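Local coordinates for hypothetical protein (Pseudomonas aeruginosa, PDB 4HSP), which is of unknown function, a DUF3299-family protein whose curled beta sheet is consistent with an OB-type fold, at residues E5-W8 / S9-I12; P24-D27 / L28-L32. One frame throughout, in Å; residues are numbered along the deposited sequence.

Interaction 1: E5-W8 / S9-I12; sequences ELTW and SQLI. With EDO (1,2-ethanediol), chain G; EDO (1,2-ethanediol), chain D; EDO (1,2-ethanediol), chain C.
Thr7 and Trp8 each hand their carbonyl to the residue three places on, Thr7 O taking Gln10 N (3.1 Å) and Trp8 O taking Leu11 N (3.1 Å), as the chain coils into a tight 3-10 turn. The Gln10 side chain then folds back over the start of that turn. Its CG lies beside its own backbone N (chi1 -71°) and the chain beyond runs extended, which carries OE1 to the amide of Thr7. That bond is 2.9 Å from Thr7 N to Gln10 OE1 but bent, with 138° at the hydrogen. On the way, Gln10 CG passes Thr7 OG1, the two side chains crossing at about a right angle. Thr7 OG1 and Ser9 OG, each placed between its own backbone N and carbonyl carbon, are hydrogen-bonded at 2.9 Å, and either could donate. Ethanediols, probably from the crystallisation liquor, gather here: O2 of the chain D molecule is 2.7 Å from Gln10 OE1 and also near Glu5 O.

The inward side is apolar. Leu11 splits its two methyls, CD1 meeting Leu6 CD1 at 3.8 Å while CD2 comes obliquely to the six-membered part of the Trp8 indole, 3.8 Å from CZ3. Leu59 of strand 55-68 touches all three side chains, and Trp8 NE1 is hydrogen-bonded to Pro60 O. Gln96 NE2 gives Trp8 O a second donor. Here, then, is a 3-10 turn with a polar outer side and an apolar inner one, following the short edge strand 4-5 and packed against a curled sheet consistent with the OB-type fold of its family.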
loop_
_atom_site.group_PDB
_atom_site.type_symbol
_atom_site.label_atom_id
_atom_site.label_comp_id
_atom_site.label_asym_id
_atom_site.label_seq_id
_atom_site.Cartn_x
_atom_site.Cartn_y
_atom_site.Cartn_z
ATOM N N GLU A 5 -14.997 -8.768 24.167
ATOM C CA GLU A 5 -14.782 -7.739 23.154
ATOM C C GLU A 5 -14.754 -6.374 23.821
ATOM O O GLU A 5 -15.606 -6.054 24.634
ATOM C CB GLU A 5 -15.835 -7.785 22.045
ATOM C CG GLU A 5 -15.574 -6.749 20.962
ATOM C CD GLU A 5 -16.584 -6.626 19.843
ATOM O OE1 GLU A 5 -17.436 -7.529 19.684
ATOM O OE2 GLU A 5 -16.491 -5.631 19.091
ATOM N N LEU A 6 -13.763 -5.580 23.469
ATOM C CA LEU A 6 -13.592 -4.219 23.957
ATOM C C LEU A 6 -13.782 -3.218 22.829
ATOM O O LEU A 6 -13.668 -3.572 21.660
ATOM C CB LEU A 6 -12.184 -4.039 24.565
ATOM C CG LEU A 6 -11.799 -4.905 25.788
ATOM C CD1 LEU A 6 -10.384 -4.545 26.248
ATOM C CD2 LEU A 6 -12.797 -4.734 26.933
ATOM N N THR A 7 -14.118 -1.972 23.188
ATOM C CA THR A 7 -14.152 -0.825 22.287
ATOM C C THR A 7 -13.007 0.052 22.751
ATOM O O THR A 7 -12.604 -0.058 23.909
ATOM C CB THR A 7 -15.500 -0.108 22.294
ATOM O OG1 THR A 7 -15.663 0.592 23.534
ATOM C CG2 THR A 7 -16.686 -1.040 21.998
ATOM N N TRP A 8 -12.509 0.962 21.903
ATOM C CA TRP A 8 -11.444 1.849 22.333
ATOM C C TRP A 8 -11.883 2.779 23.456
ATOM O O TRP A 8 -11.056 3.111 24.287
ATOM C CB TRP A 8 -10.904 2.640 21.150
ATOM C CG TRP A 8 -10.045 1.770 20.286
ATOM C CD1 TRP A 8 -10.438 1.064 19.184
ATOM C CD2 TRP A 8 -8.710 1.349 20.577
ATOM N NE1 TRP A 8 -9.380 0.333 18.693
ATOM C CE2 TRP A 8 -8.294 0.516 19.513
ATOM C CE3 TRP A 8 -7.787 1.669 21.586
ATOM C CZ2 TRP A 8 -6.995 -0.002 19.430
ATOM C CZ3 TRP A 8 -6.508 1.143 21.513
ATOM C CH2 TRP A 8 -6.123 0.311 20.451
ATOM N N SER A 9 -13.170 3.150 23.518
ATOM C CA SER A 9 -13.695 4.039 24.565
ATOM C C SER A 9 -13.693 3.378 25.947
ATOM O O SER A 9 -13.695 4.104 26.939
ATOM C CB SER A 9 -15.102 4.535 24.231
ATOM O OG SER A 9 -16.000 3.455 24.048
ATOM N N GLN A 10 -13.668 2.012 26.020
ATOM C CA GLN A 10 -13.626 1.265 27.290
ATOM C C GLN A 10 -12.202 1.297 27.892
ATOM O O GLN A 10 -11.997 0.877 29.035
ATOM C CB GLN A 10 -14.086 -0.180 27.100
ATOM C CG GLN A 10 -15.576 -0.359 26.826
ATOM C CD GLN A 10 -15.891 -1.809 26.579
ATOM O OE1 GLN A 10 -15.956 -2.274 25.445
ATOM N NE2 GLN A 10 -16.030 -2.576 27.633
ATOM N N LEU A 11 -11.227 1.827 27.128
ATOM C CA LEU A 11 -9.844 1.917 27.567
ATOM C C LEU A 11 -9.574 3.278 28.190
ATOM O O LEU A 11 -8.484 3.499 28.704
ATOM C CB LEU A 11 -8.896 1.632 26.383
ATOM C CG LEU A 11 -8.409 0.187 26.202
ATOM C CD1 LEU A 11 -9.581 -0.826 26.101
ATOM C CD2 LEU A 11 -7.480 0.094 25.023
ATOM N N ILE A 12 -10.571 4.170 28.174
ATOM C CA ILE A 12 -10.491 5.496 28.777
ATOM C C ILE A 12 -11.329 5.482 30.059
ATOM O O ILE A 12 -12.549 5.290 29.986
ATOM C CB ILE A 12 -10.902 6.655 27.821
ATOM C CG1 ILE A 12 -10.029 6.678 26.540
ATOM C CG2 ILE A 12 -10.794 7.987 28.557
ATOM C CD1 ILE A 12 -10.518 7.528 25.479
HETATM C C1 EDO G . -16.254 3.837 29.116
HETATM O O1 EDO G . -16.901 3.145 28.042
HETATM C C2 EDO G . -15.476 2.860 30.057
HETATM O O2 EDO G . -14.593 3.594 30.911
HETATM C C1 EDO D . -18.733 -4.874 22.457
HETATM O O1 EDO D . -19.822 -5.765 22.605
HETATM C C2 EDO D . -18.811 -3.771 23.529
HETATM O O2 EDO D . -17.841 -4.024 24.534
HETATM C C1 EDO C . -15.821 -6.450 28.853
HETATM O O1 EDO C . -16.702 -5.907 27.847
HETATM C C2 EDO C . -15.595 -5.471 30.056
HETATM O O2 EDO C . -14.612 -5.994 30.963
#

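Interaction 2: P24-D27 / L28-L32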
loop_
_atom_site.group_PDB
_atom_site.type_symbol
_atom_site.label_atom_id
_atom_site.label_comp_id
_atom_site.label_asym_id
_atom_site.label_seq_id
_atom_site.Cartn_x
_atom_site.Cartn_y
_atom_site.Cartn_z
ATOM N N PRO A 24 -5.266 16.131 13.403
ATOM C CA PRO A 24 -5.107 17.466 14.014
ATOM C C PRO A 24 -5.205 18.648 13.050
ATOM O O PRO A 24 -4.839 18.546 11.890
ATOM C CB PRO A 24 -3.687 17.431 14.593
ATOM C CG PRO A 24 -3.332 16.058 14.688
ATOM C CD PRO A 24 -4.109 15.267 13.701
ATOM N N ILE A 25 -5.614 19.799 13.571
ATOM C CA ILE A 25 -5.657 21.043 12.815
ATOM C C ILE A 25 -4.232 21.373 12.371
ATOM O O ILE A 25 -3.263 20.938 13.013
ATOM C CB ILE A 25 -6.316 22.200 13.597
ATOM C CG1 ILE A 25 -5.635 22.437 14.952
ATOM C CG2 ILE A 25 -7.829 21.965 13.728
ATOM C CD1 ILE A 25 -5.830 23.902 15.516
ATOM N N HIS A 26 -4.123 22.064 11.247
ATOM C CA HIS A 26 -2.881 22.422 10.581
ATOM C C HIS A 26 -1.844 23.056 11.513
ATOM O O HIS A 26 -0.689 22.635 11.512
ATOM C CB HIS A 26 -3.190 23.379 9.427
ATOM C CG HIS A 26 -1.985 23.819 8.676
ATOM N ND1 HIS A 26 -1.414 23.019 7.708
ATOM C CD2 HIS A 26 -1.302 24.988 8.750
ATOM C CE1 HIS A 26 -0.410 23.723 7.208
ATOM N NE2 HIS A 26 -0.287 24.907 7.827
ATOM N N ASP A 27 -2.243 24.062 12.285
ATOM C CA ASP A 27 -1.310 24.737 13.173
ATOM C C ASP A 27 -0.745 23.783 14.245
ATOM O O ASP A 27 0.445 23.846 14.519
ATOM C CB ASP A 27 -1.964 25.971 13.786
ATOM C CG ASP A 27 -2.204 27.092 12.780
ATOM O OD1 ASP A 27 -1.643 27.021 11.646
ATOM O OD2 ASP A 27 -2.919 28.059 13.129
ATOM N N LEU A 28 -1.572 22.850 14.753
ATOM C CA LEU A 28 -1.186 21.846 15.736
ATOM C C LEU A 28 -0.229 20.797 15.127
ATOM O O LEU A 28 0.758 20.461 15.768
ATOM C CB LEU A 28 -2.425 21.158 16.357
ATOM C CG LEU A 28 -2.179 20.057 17.438
ATOM C CD1 LEU A 28 -1.329 20.570 18.638
ATOM C CD2 LEU A 28 -3.485 19.497 17.934
ATOM N N ALA A 29 -0.536 20.254 13.946
ATOM C CA ALA A 29 0.333 19.287 13.263
ATOM C C ALA A 29 1.710 19.931 12.982
ATOM O O ALA A 29 2.735 19.275 13.189
ATOM C CB ALA A 29 -0.312 18.812 11.967
ATOM N N ASN A 30 1.728 21.228 12.567
ATOM C CA ASN A 30 2.968 21.953 12.347
ATOM C C ASN A 30 3.702 22.179 13.665
ATOM O O ASN A 30 4.917 22.001 13.687
ATOM C CB ASN A 30 2.755 23.286 11.616
ATOM C CG ASN A 30 2.611 23.151 10.111
ATOM O OD1 ASN A 30 2.680 22.053 9.526
ATOM N ND2 ASN A 30 2.336 24.268 9.457
ATOM N N ALA A 31 2.976 22.514 14.768
ATOM C CA ALA A 31 3.608 22.735 16.069
ATOM C C ALA A 31 4.278 21.472 16.599
ATOM O O ALA A 31 5.365 21.576 17.141
ATOM C CB ALA A 31 2.608 23.262 17.081
ATOM N N LEU A 32 3.672 20.297 16.390
ATOM C CA LEU A 32 4.184 18.994 16.842
ATOM C C LEU A 32 5.301 18.493 15.933
ATOM O O LEU A 32 6.163 17.742 16.392
ATOM C CB LEU A 32 3.053 17.947 16.943
ATOM C CG LEU A 32 1.986 18.232 18.001
ATOM C CD1 LEU A 32 0.876 17.239 17.936
ATOM C CD2 LEU A 32 2.548 18.203 19.371
HETATM O O HOH W 1 1.496 26.757 10.970
#
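Ile25 and Ala29 close the first turn of helix 26-34, with Ile25 at the N-cap position. Ala29 N reaches Ile25 O at 3.0 Å, nearly straight at the hydrogen (168°). Asn30 N to His26 O (3.0 Å) and Ala31 N to Asp27 O (2.9 Å) continue the alpha-helical i to i+4 pattern.

Ahead of the helix, Pro24 lays its CB against Leu28 CD2 at 3.9 Å. Ile25 CG1 meets Leu28 CB at 3.7 Å, its side chain crossing that of Leu28 at about a right angle. The polar side of the turn is built differently. His26 holds its ring away from its own backbone N (chi1 180°), where the Asn30 amide comes over one face with CG offset toward the rim; ring and amide planes are 63° apart. Asn30 ND2 donates to a water at 3.0 Å, and that water donates in turn to Asp27 OD1, bridging the two side chains.

Much of what surrounds this turn belongs to the second subunit. Glu5 of that chain accepts from His26 N through OE2, a carboxylate that would suit the positive end of the helix dipole, while Trp116 of the same chain meets the His26 ring edge-to-face. Within its own chain, the helix lies well out from the beta sheet; Leu32, and Pro24 just ahead of the helix, touch Pro90 in a loop.

In the fold
From the N terminus, the chain leaves strand 4-5 and at once coils through interaction 1, which closes a tight turn against strand 55-68. It then runs on as loop to interaction 2, which starts helix 26-34. The two lie in series, neither nested nor crossed, with centres about 27 Å apart and nearest atoms about 15 Å apart. What relates them is the contact with the second subunit: the carboxylate at the opening of 5-12 serves the helix start of that subunit, and the favour is returned at 24-32. Each subunit's helix start is thereby tied to the edge of its partner's sheet.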